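Local coordinates for protein 4-alpha-glucanotransferase (Streptococcus agalactiae, PDB 6M6T) that is an amylomaltase of the 4-alpha-glucanotransferase family, built on a parallel beta-barrel of the TIM-barrel clan, and holds glycan ligands in two pockets, at residues A[301-306]-A[347-352]; A[449-454]-A[477-482]; A[146-151]-A[183-188]. All blocks are in the same frame, centred on the assembly; numbering follows the deposited sequence.

Contact 1. Residues A[301-306]-A[347-352]; sequences FSDYWE and YIDERA. With AC1 (4,6-dideoxy-4-{[(1S,4R,5S,6S)-4,5,6-trihydroxy-3-(hydroxymethyl)cyclohex-2-en-1-yl]amino}-alpha-D-glucopyranose), chain J.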
# COMPACT_ATOMS: atom_id res chain seq x y z
N PHE A 301 2.65 4.78 16.33
CA PHE A 301 3.11 6.12 16.70
C PHE A 301 2.84 6.45 18.16
O PHE A 301 3.38 7.44 18.66
CB PHE A 301 2.50 7.16 15.76
CG PHE A 301 3.01 7.04 14.37
CD1 PHE A 301 4.19 7.66 13.99
CD2 PHE A 301 2.34 6.24 13.44
CE1 PHE A 301 4.69 7.52 12.70
CE2 PHE A 301 2.84 6.10 12.14
CZ PHE A 301 4.01 6.74 11.78
N SER A 302 2.05 5.65 18.86
CA SER A 302 1.88 5.79 20.30
C SER A 302 2.71 4.77 21.08
O SER A 302 3.44 5.12 22.01
CB SER A 302 0.40 5.68 20.68
OG SER A 302 -0.03 4.32 20.72
N ASP A 303 2.60 3.49 20.70
CA ASP A 303 3.27 2.38 21.38
C ASP A 303 3.43 1.28 20.34
O ASP A 303 2.43 0.76 19.85
CB ASP A 303 2.44 1.85 22.56
CG ASP A 303 2.41 2.79 23.76
OD1 ASP A 303 3.49 3.04 24.34
OD2 ASP A 303 1.29 3.25 24.15
N TYR A 304 4.67 0.93 19.99
CA TYR A 304 4.90 -0.16 19.04
C TYR A 304 5.43 -1.41 19.76
O TYR A 304 6.07 -1.33 20.81
CB TYR A 304 5.88 0.22 17.92
CG TYR A 304 7.26 0.50 18.44
CD1 TYR A 304 7.56 1.74 18.99
CD2 TYR A 304 8.25 -0.47 18.41
CE1 TYR A 304 8.81 2.02 19.48
CE2 TYR A 304 9.52 -0.20 18.92
CZ TYR A 304 9.78 1.06 19.44
OH TYR A 304 11.01 1.39 19.95
N TRP A 305 5.14 -2.56 19.17
CA TRP A 305 5.57 -3.84 19.71
C TRP A 305 6.93 -4.21 19.14
O TRP A 305 7.13 -4.17 17.92
CB TRP A 305 4.54 -4.91 19.38
CG TRP A 305 4.89 -6.25 19.89
CD1 TRP A 305 5.50 -7.26 19.20
CD2 TRP A 305 4.66 -6.75 21.21
NE1 TRP A 305 5.65 -8.35 20.01
CE2 TRP A 305 5.14 -8.07 21.25
CE3 TRP A 305 4.08 -6.21 22.36
CZ2 TRP A 305 5.06 -8.86 22.39
CZ3 TRP A 305 4.01 -6.99 23.50
CH2 TRP A 305 4.50 -8.30 23.50
N GLU A 306 7.87 -4.56 20.02
CA GLU A 306 9.29 -4.70 19.69
C GLU A 306 9.76 -6.12 20.05
O GLU A 306 10.14 -6.38 21.20
CB GLU A 306 10.11 -3.64 20.41
CG GLU A 306 11.57 -3.51 19.93
CD GLU A 306 12.49 -2.77 20.92
OE1 GLU A 306 13.03 -3.41 21.86
OE2 GLU A 306 12.73 -1.54 20.75
N TYR A 347 -5.39 -2.89 19.50
CA TYR A 347 -4.52 -2.52 20.61
C TYR A 347 -4.73 -1.08 21.03
O TYR A 347 -3.80 -0.37 21.42
CB TYR A 347 -3.04 -2.78 20.26
CG TYR A 347 -2.82 -4.15 19.63
CD1 TYR A 347 -2.66 -5.28 20.42
CD2 TYR A 347 -2.80 -4.31 18.26
CE1 TYR A 347 -2.49 -6.52 19.85
CE2 TYR A 347 -2.64 -5.53 17.69
CZ TYR A 347 -2.48 -6.63 18.48
OH TYR A 347 -2.30 -7.86 17.89
N ILE A 348 -5.98 -0.63 20.92
CA ILE A 348 -6.29 0.76 21.26
C ILE A 348 -6.24 0.93 22.77
O ILE A 348 -6.87 0.19 23.53
CB ILE A 348 -7.66 1.16 20.68
CG1 ILE A 348 -7.55 1.32 19.15
CG2 ILE A 348 -8.17 2.44 21.35
CD1 ILE A 348 -8.75 1.98 18.48
N ASP A 349 -5.44 1.89 23.21
CA ASP A 349 -5.39 2.34 24.59
C ASP A 349 -5.46 3.86 24.55
O ASP A 349 -5.36 4.47 23.48
CB ASP A 349 -4.11 1.84 25.30
CG ASP A 349 -2.84 2.58 24.88
OD1 ASP A 349 -2.45 2.50 23.69
OD2 ASP A 349 -2.24 3.26 25.74
N GLU A 350 -5.66 4.47 25.72
CA GLU A 350 -5.98 5.89 25.76
C GLU A 350 -4.84 6.77 25.24
O GLU A 350 -5.08 7.94 24.90
CB GLU A 350 -6.42 6.30 27.17
CG GLU A 350 -7.97 6.45 27.30
CD GLU A 350 -8.72 5.11 27.42
OE1 GLU A 350 -9.97 5.12 27.43
OE2 GLU A 350 -8.07 4.05 27.52
N ARG A 351 -3.62 6.25 25.13
CA ARG A 351 -2.58 7.02 24.44
C ARG A 351 -2.88 7.15 22.95
O ARG A 351 -2.71 8.23 22.37
CB ARG A 351 -1.20 6.38 24.66
CG ARG A 351 -0.60 6.70 26.01
CD ARG A 351 0.72 5.93 26.29
NE ARG A 351 1.26 6.36 27.58
CZ ARG A 351 1.81 7.55 27.78
NH1 ARG A 351 1.94 8.41 26.78
NH2 ARG A 351 2.23 7.88 28.99
N ALA A 352 -3.37 6.07 22.33
CA ALA A 352 -3.75 6.11 20.92
C ALA A 352 -4.97 7.00 20.67
O ALA A 352 -5.03 7.74 19.66
CB ALA A 352 -4.04 4.69 20.42
C1 AC1 J . -7.56 -7.68 15.60
O2 AC1 J . -5.88 -8.85 16.90
C2 AC1 J . -6.17 -8.32 15.60
C4A AC1 J . -2.48 -3.62 11.43
C3 AC1 J . -5.15 -7.25 15.31
O3 AC1 J . -3.88 -7.88 15.32
C4 AC1 J . -5.43 -6.62 13.94
N4A AC1 J . -4.53 -5.49 13.68
C5 AC1 J . -6.84 -6.07 13.88
O5 AC1 J . -7.82 -7.08 14.27
C6 AC1 J . -7.07 -5.55 12.44
C1B AC1 J . -3.21 -5.84 13.15
C2B AC1 J . -2.30 -4.72 13.55
O2B AC1 J . -2.46 -4.55 14.96
C3B AC1 J . -2.76 -3.46 12.87
O3B AC1 J . -1.98 -2.35 13.31
O4 AC1 J . -2.99 -2.46 10.73
C5B AC1 J . -3.02 -4.82 10.94
C7B AC1 J . -3.31 -5.91 11.76
C6B AC1 J . -3.21 -4.96 9.44
O6B AC1 J . -3.47 -3.64 8.95

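Contact 2. Residues A[449-454]-A[477-482]; sequences QDLLDK and EDLTEN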
# COMPACT_ATOMS: atom_id res chain seq x y z
N GLN A 449 -13.68 -6.48 -4.50
CA GLN A 449 -14.06 -7.89 -4.43
C GLN A 449 -15.55 -8.04 -4.18
O GLN A 449 -16.25 -8.72 -4.94
CB GLN A 449 -13.27 -8.60 -3.33
CG GLN A 449 -11.88 -9.07 -3.70
CD GLN A 449 -10.84 -7.99 -3.50
OE1 GLN A 449 -11.10 -6.79 -3.70
NE2 GLN A 449 -9.65 -8.41 -3.08
N ASP A 450 -16.04 -7.39 -3.12
CA ASP A 450 -17.42 -7.58 -2.66
C ASP A 450 -18.44 -6.95 -3.60
O ASP A 450 -19.56 -7.45 -3.72
CB ASP A 450 -17.57 -7.02 -1.25
CG ASP A 450 -16.51 -7.56 -0.31
OD1 ASP A 450 -16.25 -8.79 -0.38
OD2 ASP A 450 -15.94 -6.77 0.49
N LEU A 451 -18.07 -5.86 -4.27
CA LEU A 451 -18.94 -5.31 -5.31
C LEU A 451 -19.26 -6.35 -6.39
O LEU A 451 -20.38 -6.39 -6.90
CB LEU A 451 -18.29 -4.08 -5.91
CG LEU A 451 -19.18 -3.42 -6.94
CD1 LEU A 451 -19.96 -2.31 -6.28
CD2 LEU A 451 -18.31 -2.92 -8.07
N LEU A 452 -18.29 -7.19 -6.75
CA LEU A 452 -18.53 -8.27 -7.70
C LEU A 452 -18.92 -9.59 -7.04
O LEU A 452 -18.98 -10.61 -7.73
CB LEU A 452 -17.30 -8.51 -8.57
CG LEU A 452 -16.57 -7.25 -9.02
CD1 LEU A 452 -15.16 -7.61 -9.49
CD2 LEU A 452 -17.36 -6.52 -10.11
N ASP A 453 -19.14 -9.59 -5.72
CA ASP A 453 -19.57 -10.78 -4.99
C ASP A 453 -18.58 -11.93 -5.17
O ASP A 453 -18.94 -13.03 -5.61
CB ASP A 453 -20.99 -11.19 -5.41
CG ASP A 453 -21.71 -12.05 -4.36
OD1 ASP A 453 -21.80 -11.63 -3.18
OD2 ASP A 453 -22.20 -13.15 -4.71
N LYS A 454 -17.26 -11.67 -4.82
CA LYS A 454 -16.33 -12.77 -5.08
C LYS A 454 -16.15 -13.66 -3.84
O LYS A 454 -16.33 -13.19 -2.71
CB LYS A 454 -14.98 -12.23 -5.55
CG LYS A 454 -14.95 -11.81 -7.02
CD LYS A 454 -15.36 -12.97 -7.92
CE LYS A 454 -14.98 -12.71 -9.38
NZ LYS A 454 -13.50 -12.69 -9.60
N GLU A 477 -14.83 -9.06 -17.50
CA GLU A 477 -16.10 -9.76 -17.64
C GLU A 477 -17.00 -9.61 -16.42
O GLU A 477 -18.22 -9.72 -16.53
CB GLU A 477 -15.78 -11.24 -17.90
CG GLU A 477 -16.94 -12.20 -17.79
CD GLU A 477 -16.51 -13.64 -18.02
OE1 GLU A 477 -15.28 -13.88 -18.05
OE2 GLU A 477 -17.39 -14.51 -18.17
N ASP A 478 -16.43 -9.36 -15.24
CA ASP A 478 -17.21 -9.35 -14.01
C ASP A 478 -17.74 -7.97 -13.64
O ASP A 478 -18.57 -7.88 -12.72
CB ASP A 478 -16.38 -9.86 -12.84
CG ASP A 478 -16.37 -11.36 -12.76
OD1 ASP A 478 -15.73 -11.99 -13.63
OD2 ASP A 478 -17.00 -11.91 -11.82
N LEU A 479 -17.28 -6.91 -14.31
CA LEU A 479 -17.80 -5.57 -14.05
C LEU A 479 -19.02 -5.29 -14.94
O LEU A 479 -19.08 -4.33 -15.70
CB LEU A 479 -16.71 -4.52 -14.23
CG LEU A 479 -16.95 -3.24 -13.42
CD1 LEU A 479 -17.70 -3.53 -12.11
CD2 LEU A 479 -15.66 -2.46 -13.13
N THR A 480 -20.01 -6.17 -14.79
CA THR A 480 -21.29 -6.04 -15.47
C THR A 480 -21.95 -4.70 -15.14
O THR A 480 -21.80 -4.15 -14.05
CB THR A 480 -22.19 -7.21 -15.05
OG1 THR A 480 -22.66 -7.01 -13.71
CG2 THR A 480 -21.42 -8.52 -15.11
N GLU A 481 -22.70 -4.17 -16.11
CA GLU A 481 -23.50 -2.96 -15.93
C GLU A 481 -24.40 -3.03 -14.69
O GLU A 481 -24.84 -2.01 -14.15
CB GLU A 481 -24.35 -2.69 -17.18
CG GLU A 481 -24.20 -1.27 -17.76
CD GLU A 481 -22.75 -0.90 -18.11
OE1 GLU A 481 -21.99 -1.79 -18.57
OE2 GLU A 481 -22.38 0.29 -17.97
N ASN A 482 -24.75 -4.26 -14.30
CA ASN A 482 -25.57 -4.47 -13.11
C ASN A 482 -24.79 -4.14 -11.83
O ASN A 482 -25.31 -3.44 -10.95
CB ASN A 482 -26.10 -5.91 -13.12
CG ASN A 482 -26.63 -6.39 -11.79
OD1 ASN A 482 -25.86 -6.82 -10.92
ND2 ASN A 482 -27.96 -6.34 -11.64

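Contact 3. Residues A[146-151]-A[183-188]; sequences FMAIKE and EVIKYH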
# COMPACT_ATOMS: atom_id res chain seq x y z
N PHE A 146 21.64 1.15 -4.75
CA PHE A 146 21.27 0.04 -3.88
C PHE A 146 20.80 -1.15 -4.70
O PHE A 146 21.25 -2.28 -4.49
CB PHE A 146 20.19 0.48 -2.90
CG PHE A 146 19.74 -0.60 -1.95
CD1 PHE A 146 20.42 -0.83 -0.76
CD2 PHE A 146 18.62 -1.38 -2.24
CE1 PHE A 146 20.00 -1.82 0.12
CE2 PHE A 146 18.19 -2.37 -1.37
CZ PHE A 146 18.89 -2.59 -0.19
N MET A 147 19.90 -0.92 -5.65
CA MET A 147 19.40 -2.01 -6.48
C MET A 147 20.50 -2.62 -7.33
O MET A 147 20.51 -3.83 -7.56
CB MET A 147 18.25 -1.54 -7.36
CG MET A 147 16.98 -1.21 -6.59
SD MET A 147 16.30 -2.58 -5.60
CE MET A 147 16.57 -3.99 -6.70
N ALA A 148 21.44 -1.80 -7.81
CA ALA A 148 22.53 -2.34 -8.61
C ALA A 148 23.44 -3.22 -7.77
O ALA A 148 23.79 -4.35 -8.16
CB ALA A 148 23.31 -1.19 -9.25
N ILE A 149 23.87 -2.73 -6.61
CA ILE A 149 24.71 -3.56 -5.76
C ILE A 149 23.97 -4.83 -5.36
O ILE A 149 24.55 -5.92 -5.32
CB ILE A 149 25.18 -2.75 -4.53
CG1 ILE A 149 25.90 -1.48 -4.98
CG2 ILE A 149 26.11 -3.58 -3.68
CD1 ILE A 149 26.30 -0.58 -3.85
N LYS A 150 22.66 -4.72 -5.11
CA LYS A 150 21.88 -5.89 -4.73
C LYS A 150 21.90 -6.93 -5.84
O LYS A 150 22.04 -8.13 -5.59
CB LYS A 150 20.45 -5.48 -4.40
CG LYS A 150 19.53 -6.63 -4.00
CD LYS A 150 18.24 -6.11 -3.38
CE LYS A 150 17.40 -7.26 -2.85
NZ LYS A 150 18.07 -8.03 -1.77
N GLU A 151 21.75 -6.47 -7.08
CA GLU A 151 21.73 -7.41 -8.19
C GLU A 151 23.10 -8.02 -8.41
O GLU A 151 23.19 -9.21 -8.70
CB GLU A 151 21.20 -6.71 -9.45
CG GLU A 151 19.65 -6.71 -9.51
CD GLU A 151 19.04 -5.66 -10.47
OE1 GLU A 151 19.78 -4.96 -11.19
OE2 GLU A 151 17.78 -5.55 -10.49
N GLU A 183 26.00 1.46 -15.63
CA GLU A 183 24.93 1.28 -16.61
C GLU A 183 23.70 0.60 -16.00
O GLU A 183 22.56 0.97 -16.31
CB GLU A 183 25.45 0.47 -17.80
CG GLU A 183 24.60 0.55 -19.05
CD GLU A 183 24.38 -0.81 -19.70
OE1 GLU A 183 24.90 -1.81 -19.16
OE2 GLU A 183 23.67 -0.87 -20.75
N VAL A 184 23.91 -0.37 -15.11
CA VAL A 184 22.77 -0.96 -14.41
C VAL A 184 22.18 0.02 -13.42
O VAL A 184 21.00 -0.10 -13.06
CB VAL A 184 23.18 -2.27 -13.73
CG1 VAL A 184 24.30 -2.03 -12.74
CG2 VAL A 184 21.98 -2.93 -13.06
N ILE A 185 22.96 0.99 -12.94
CA ILE A 185 22.39 2.03 -12.09
C ILE A 185 21.49 2.94 -12.92
O ILE A 185 20.33 3.21 -12.55
CB ILE A 185 23.50 2.84 -11.40
CG1 ILE A 185 24.28 2.00 -10.39
CG2 ILE A 185 22.92 4.06 -10.67
CD1 ILE A 185 25.53 2.71 -9.89
N LYS A 186 22.01 3.43 -14.05
CA LYS A 186 21.20 4.27 -14.92
C LYS A 186 19.91 3.55 -15.33
O LYS A 186 18.86 4.19 -15.47
CB LYS A 186 21.99 4.68 -16.16
CG LYS A 186 21.39 5.83 -16.94
CD LYS A 186 22.44 6.86 -17.36
CE LYS A 186 22.80 7.82 -16.24
NZ LYS A 186 21.60 8.45 -15.62
N TYR A 187 19.96 2.22 -15.48
CA TYR A 187 18.73 1.48 -15.74
C TYR A 187 17.66 1.79 -14.69
O TYR A 187 16.51 2.11 -15.03
CB TYR A 187 19.01 -0.02 -15.80
CG TYR A 187 17.74 -0.82 -15.66
CD1 TYR A 187 17.27 -1.21 -14.39
CD2 TYR A 187 16.98 -1.15 -16.77
CE1 TYR A 187 16.08 -1.90 -14.24
CE2 TYR A 187 15.78 -1.85 -16.64
CZ TYR A 187 15.34 -2.23 -15.37
OH TYR A 187 14.16 -2.92 -15.21
N HIS A 188 18.02 1.69 -13.41
CA HIS A 188 17.04 1.82 -12.33
C HIS A 188 16.59 3.25 -12.16
O HIS A 188 15.42 3.50 -11.81
CB HIS A 188 17.61 1.31 -11.02
CG HIS A 188 17.73 -0.18 -10.94
ND1 HIS A 188 16.64 -1.00 -10.72
CD2 HIS A 188 18.81 -1.00 -11.04
CE1 HIS A 188 17.05 -2.26 -10.68
NE2 HIS A 188 18.36 -2.29 -10.87

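Contact 1. Residues A[301-306]-A[347-352]
S302 sits against the first turn of helix 350-359, with its OG 4.0 Å from A352 CB and its CB facing the backbone between R351 and A352. The CA atoms of S302 and A352 are 5.7 Å apart, close enough for so small a side chain to bridge the gap. Its hydroxyl has its polar partner at K299 O, so what it gives the helix is packing. D303 reaches the same turn from the start of strand 303-308, in a four-stranded antiparallel sheet whose strands come from before and after the fourth strand of the TIM barrel. Its OD2 lies 3.5 Å from R351 CD, touching the aliphatic part of an arginine chain that runs extended from CG to NE and crosses it at about a right angle. R351 NE stays 4.6 Å from D303 OD2, too far for a salt bridge, although the charges probably still attract. D349, the N-cap residue of the helix, takes a weak bond from R351 N on its OD2; its OD1 is 3.8 Å from D303 OD2, a pairing of like charges that is likely to be unfavourable. Y347, just ahead of the cap, belongs to the glycan pocket, where its OH accepts a 3.0 Å hydrogen bond from O3 of AC1.

Contact 2. Residues A[449-454]-A[477-482]
The backbones of 449-454 and 477-482 come nearest at L452 and D478, whose CA atoms are 6.5 Å apart, where the chain leaves one short helix and approaches another. L452 points its side chain across this gap: CG stands anti to the carbonyl carbon (chi1 -40°), and CD2 reaches both the carbonyl oxygen of D478 and, at 3.6 Å, CD1 of L479. The two leucines cross at about a right angle, and L479 CD1 also meets L451 CD2 at 4.1 Å, so one methyl of L479 is shared by neighbouring leucines. Helix 448-451, which follows the last strand of the barrel, closes here in a Schellman motif: K454 N bonds to Q449 O, D453 N bonds to D450 O, and D453 takes the positive-phi position. Just past the motif K454, its chain bent at chi2 and chi4, brings CE to 3.3 Å from D478 OD2. NZ of K454 remains 4.2 Å from that oxygen, beyond a salt bridge, and is instead paired with E98, while D478 OD1 is paired with R475. Past L479, the centre of an inverse gamma turn, T480 takes the N-cap position of helix 481-493 and caps R483 N with its OG1.

Contact 3. Residues A[146-151]-A[183-188]
The imidazole of H188 is sandwiched between M147 and its own chain neighbour Y187, with the carboxylate of E151 at its edge. M147 CB lies over one face, 3.5 Å from the centroid of the H188 ring and almost on its normal, a CH-pi contact. On the opposite face CD1 of Y187 stands 3.5 Å above the plane of the H188 ring, while H188 CD2 in turn lies in the plane of the Y187 ring. At the edge, H188 NE2 donates to E151 OE1 over 3.0 Å in a nearly straight bond (168°). The acceptor lies close to the imidazole plane, but the donor reaches the carboxylate from above, 41° out of its plane. E151 arrives from the opposite direction on a chain extended beyond CG, and its OE1 also touches CG2 of V184. The carboxylate would probably favour a proton on NE2, and covered faces with a directed edge fix the tilt of the ring.

Farther along, A148 takes the place where the helices come closest: its CA is 5.6 Å from that of I185, and its CB packs 3.5 Å from I185 CG1 and 3.7 Å from V184 CG1. So small a side chain lets the axes of 146-151 and 183-188 approach to 8.7 Å, with their directions 128° apart. Outside the two segments, R110 forms a cation-pi contact with Y187 and a long, weak ion pair with E151 OE2. Helices 140-152 and 182-208 cross in this way within the largely helical region inserted between the second and third strands of the TIM barrel, joined here by a His-carboxylate hydrogen bond.

From the N terminus, contact 3 comes first, closing a loop of 31 residues, partly helical, within the segment between the second and third barrel strands. Contact 1 follows, spanning 40 residues that include the fifth barrel strand and tying the antiparallel sheet to the helix after that strand. Contact 2 comes last, closing 22 residues without helix or strand and joining the end of the eighth barrel strand's helix to the start of the C-terminal helix 481-493. The three are in series and neither nest nor cross. They do not touch: the centre of contact 1 is about 38 Å from each of the others, and those of contacts 2 and 3 are about 41 Å apart.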